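Local atomic coordinates of putative membrane protein COG4129 (Clostridium difficile, PDB entry 3KMI), a protein that is of unproven function but is probably a membrane exporter of aromatic acids, of which this helical piece is the C-terminal domain. Residues 119-122 with 123-126; 164-167 with 168-172. One frame throughout, in Å; residues are numbered along the deposited sequence.

Interaction 1: 119-122 with 123-126; sequences EFEA and ETGN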
# COMPACT_ATOMS: atom_id res chain seq x y z
N GLU A 119 -10.81 19.67 4.97
CA GLU A 119 -10.56 20.10 3.60
C GLU A 119 -9.07 20.44 3.46
O GLU A 119 -8.52 21.11 4.32
CB GLU A 119 -11.43 21.31 3.25
CG GLU A 119 -12.89 20.98 2.98
CD GLU A 119 -13.05 19.81 2.02
OE1 GLU A 119 -12.62 19.95 0.85
OE2 GLU A 119 -13.60 18.76 2.44
N PHE A 120 -8.42 19.94 2.41
CA PHE A 120 -7.01 20.16 2.26
C PHE A 120 -6.78 21.58 1.80
O PHE A 120 -7.40 22.03 0.82
CB PHE A 120 -6.39 19.13 1.31
CG PHE A 120 -5.74 17.96 2.01
CD1 PHE A 120 -6.41 17.25 3.00
CD2 PHE A 120 -4.44 17.58 1.67
CE1 PHE A 120 -5.80 16.16 3.65
CE2 PHE A 120 -3.82 16.50 2.30
CZ PHE A 120 -4.51 15.79 3.29
N GLU A 121 -6.00 22.31 2.58
CA GLU A 121 -5.52 23.65 2.21
C GLU A 121 -4.00 23.58 2.10
O GLU A 121 -3.44 22.50 2.25
CB GLU A 121 -5.96 24.71 3.23
CG GLU A 121 -7.47 24.69 3.52
CD GLU A 121 -7.98 25.97 4.15
OE1 GLU A 121 -7.35 26.46 5.12
OE2 GLU A 121 -9.01 26.50 3.67
N ALA A 122 -3.34 24.70 1.85
CA ALA A 122 -1.90 24.71 1.55
C ALA A 122 -1.05 23.80 2.45
O ALA A 122 -0.25 23.00 1.95
CB ALA A 122 -1.35 26.15 1.58
N GLU A 123 -1.23 23.90 3.76
CA GLU A 123 -0.32 23.25 4.69
C GLU A 123 -0.89 21.96 5.28
O GLU A 123 -0.23 21.30 6.09
CB GLU A 123 0.03 24.24 5.82
CG GLU A 123 1.43 24.03 6.41
CD GLU A 123 2.51 23.94 5.35
OE1 GLU A 123 2.50 24.78 4.41
OE2 GLU A 123 3.37 23.05 5.45
N THR A 124 -2.10 21.61 4.87
CA THR A 124 -2.81 20.51 5.48
C THR A 124 -2.08 19.16 5.37
O THR A 124 -1.92 18.48 6.38
CB THR A 124 -4.21 20.38 4.90
OG1 THR A 124 -4.86 21.67 4.93
CG2 THR A 124 -5.03 19.35 5.67
N GLY A 125 -1.67 18.77 4.17
CA GLY A 125 -0.99 17.48 4.02
C GLY A 125 0.22 17.39 4.94
O GLY A 125 0.40 16.40 5.67
N ASN A 126 1.04 18.44 4.91
CA ASN A 126 2.24 18.52 5.73
C ASN A 126 1.95 18.41 7.23
O ASN A 126 2.62 17.64 7.93
CB ASN A 126 2.98 19.81 5.44
CG ASN A 126 3.66 19.80 4.10
OD1 ASN A 126 3.84 18.74 3.47
ND2 ASN A 126 4.06 20.97 3.65
O HOH W 1 -1.90 20.25 1.71
O HOH W 2 0.57 20.50 2.71
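Glu121 and Thr124 are joined by a type I turn: Thr124 N donates to Glu121 O at 3.1 Å, with Ala122 and Glu123 at the corner, and the chain passes from it directly into helix 124-140. The turn carbonyl has a second partner, since a water donates to Glu121 O and accepts from Gly125 N; a further water links Ala122 O to Asn126 N in the same way, so solvent carries the pairing into the first helical turn. The side chain of Thr124 adds a second link between the same two residues. Thr124 OG1 lies beside its own backbone N (chi1 -50°) and receives Glu121 N in a short, fairly straight bond of 2.7 Å and 162°. The same torsion sends Thr124 CG2 the other way, over one face of the Phe120 ring, 3.9 Å from the centroid in a CH-pi contact. Farther round the ring, Phe120 CE2 comes obliquely to Gly125 CA at 3.5 Å. At the solvent side, Asn126 ND2 reaches Glu123 OE2 (2.8 Å) from above the carboxylate plane. The turn ends the loop between helix 103-117 and helix 124-140; Phe120 before it and Asn126 after it both touch helix 148-176.

Interaction 2: 164-167 with 168-172; sequences LKQF and LVNRK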
# COMPACT_ATOMS: atom_id res chain seq x y z
N LEU A 164 -1.87 4.96 5.99
CA LEU A 164 -2.27 6.35 6.11
C LEU A 164 -1.24 7.34 5.59
O LEU A 164 -1.60 8.40 5.11
CB LEU A 164 -2.65 6.69 7.57
CG LEU A 164 -3.99 6.13 8.05
CD1 LEU A 164 -4.09 6.52 9.56
CD2 LEU A 164 -5.19 6.77 7.28
N LYS A 165 0.04 7.01 5.67
CA LYS A 165 1.06 7.92 5.14
C LYS A 165 0.89 8.04 3.63
O LYS A 165 0.89 9.14 3.09
CB LYS A 165 2.48 7.44 5.48
CG LYS A 165 3.56 8.46 5.17
CD LYS A 165 4.94 7.91 5.59
CE LYS A 165 6.05 8.91 5.36
NZ LYS A 165 7.29 8.36 5.93
N GLN A 166 0.74 6.90 2.96
CA GLN A 166 0.53 6.94 1.51
C GLN A 166 -0.79 7.60 1.15
O GLN A 166 -0.84 8.34 0.19
CB GLN A 166 0.64 5.57 0.86
CG GLN A 166 0.78 5.76 -0.68
CD GLN A 166 2.00 6.65 -1.10
OE1 GLN A 166 3.14 6.44 -0.65
NE2 GLN A 166 1.75 7.62 -1.98
N PHE A 167 -1.86 7.35 1.92
CA PHE A 167 -3.12 8.08 1.74
C PHE A 167 -2.95 9.61 1.75
O PHE A 167 -3.49 10.33 0.89
CB PHE A 167 -4.14 7.67 2.81
CG PHE A 167 -5.51 8.24 2.58
CD1 PHE A 167 -6.46 7.50 1.87
CD2 PHE A 167 -5.84 9.53 3.03
CE1 PHE A 167 -7.70 8.00 1.63
CE2 PHE A 167 -7.08 10.06 2.79
CZ PHE A 167 -8.03 9.28 2.09
N LEU A 168 -2.16 10.12 2.70
CA LEU A 168 -1.98 11.56 2.82
C LEU A 168 -1.10 12.10 1.70
O LEU A 168 -1.33 13.20 1.23
CB LEU A 168 -1.39 11.95 4.19
CG LEU A 168 -2.33 11.78 5.40
CD1 LEU A 168 -1.55 11.79 6.74
CD2 LEU A 168 -3.48 12.84 5.43
N VAL A 169 -0.13 11.30 1.26
CA VAL A 169 0.74 11.71 0.15
C VAL A 169 -0.12 11.83 -1.10
O VAL A 169 0.06 12.78 -1.89
CB VAL A 169 1.91 10.72 -0.06
CG1 VAL A 169 2.63 10.97 -1.41
CG2 VAL A 169 2.87 10.79 1.13
N ASN A 170 -1.01 10.86 -1.26
CA ASN A 170 -1.95 10.80 -2.39
C ASN A 170 -2.93 11.97 -2.38
O ASN A 170 -3.22 12.57 -3.42
CB ASN A 170 -2.74 9.47 -2.43
CG ASN A 170 -1.91 8.30 -2.96
OD1 ASN A 170 -0.88 8.49 -3.57
ND2 ASN A 170 -2.37 7.07 -2.70
N ARG A 171 -3.46 12.30 -1.21
CA ARG A 171 -4.47 13.35 -1.13
C ARG A 171 -3.80 14.71 -1.42
O ARG A 171 -4.40 15.56 -2.08
CB ARG A 171 -5.19 13.34 0.22
CG ARG A 171 -6.27 14.45 0.33
CD ARG A 171 -7.37 14.07 1.27
NE ARG A 171 -8.30 13.11 0.69
CZ ARG A 171 -9.46 12.76 1.23
NH1 ARG A 171 -9.86 13.32 2.38
NH2 ARG A 171 -10.25 11.88 0.60
N LYS A 172 -2.56 14.86 -0.97
CA LYS A 172 -1.77 16.05 -1.24
C LYS A 172 -1.45 16.19 -2.73
O LYS A 172 -1.54 17.30 -3.27
CB LYS A 172 -0.52 16.03 -0.37
CG LYS A 172 0.24 17.32 -0.29
CD LYS A 172 1.23 17.22 0.84
CE LYS A 172 2.07 18.46 0.91
NZ LYS A 172 3.35 18.21 0.22
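Phe167 and Arg171 place two flat groups side by side, with Phe167 CZ over one face of the guanidinium, 3.7 Å from Arg171 NH2. The planes are 55° apart, so this is a tilted contact and not a parallel stack. It is a worked case of i to i+4 packing on an alpha-helix, here the last long helix, 148-176, of an all-helical bundle. Both side chains leave with CG anti to the backbone N (chi1 -172° for Phe167), which lets them run in the same direction; the bend of Arg171 at chi3 then brings the guanidinium beside Phe167 CE2 and CZ. Its NH2 is also hydrogen-bonded to Ser22 OG of helix 7-33, which helps to hold the group. One residue earlier, Gln166 and Asn170 repeat the spacing with amides. On helix 68-95, Gln84 OE1 accepts from Asn170 ND2 and Gln84 NE2 donates to Phe167 O, while Asn170 OD1 takes Gln166 NE2. The backbone keeps the regular i to i+4 bonds, such as Arg171 N to Phe167 O at 2.9 Å. The Gln166 NE2 to Asn170 OD1 bond is 3.2 Å long, and its donor sits 59° above the carbonyl plane of Asn170 although the acceptor lies in the amide plane of Gln166.

Overall arrangement
The two interactions meet directly, their centres about 11 Å apart, and together they illustrate how a surface turn is tied to the largely buried part of a helix. Phe120, which rests on the turn of interaction 1, also lies on helix 148-176: its CE1 is 3.5 Å from Arg171 CD and its CZ 3.8 Å from Leu168 CD2. Arg171 thus has one aromatic ring at its aliphatic part and another at its guanidinium. A second touch is Asn126 OD1, 3.1 Å from Lys172 CE. Interaction 2 lies closer to the middle of the chain, its centre about 8 Å from the chain centre against about 15 Å for interaction 1. Phe120 and Asn126 thus add contacts at the start of helix 124-140 to its packing on helix 148-176.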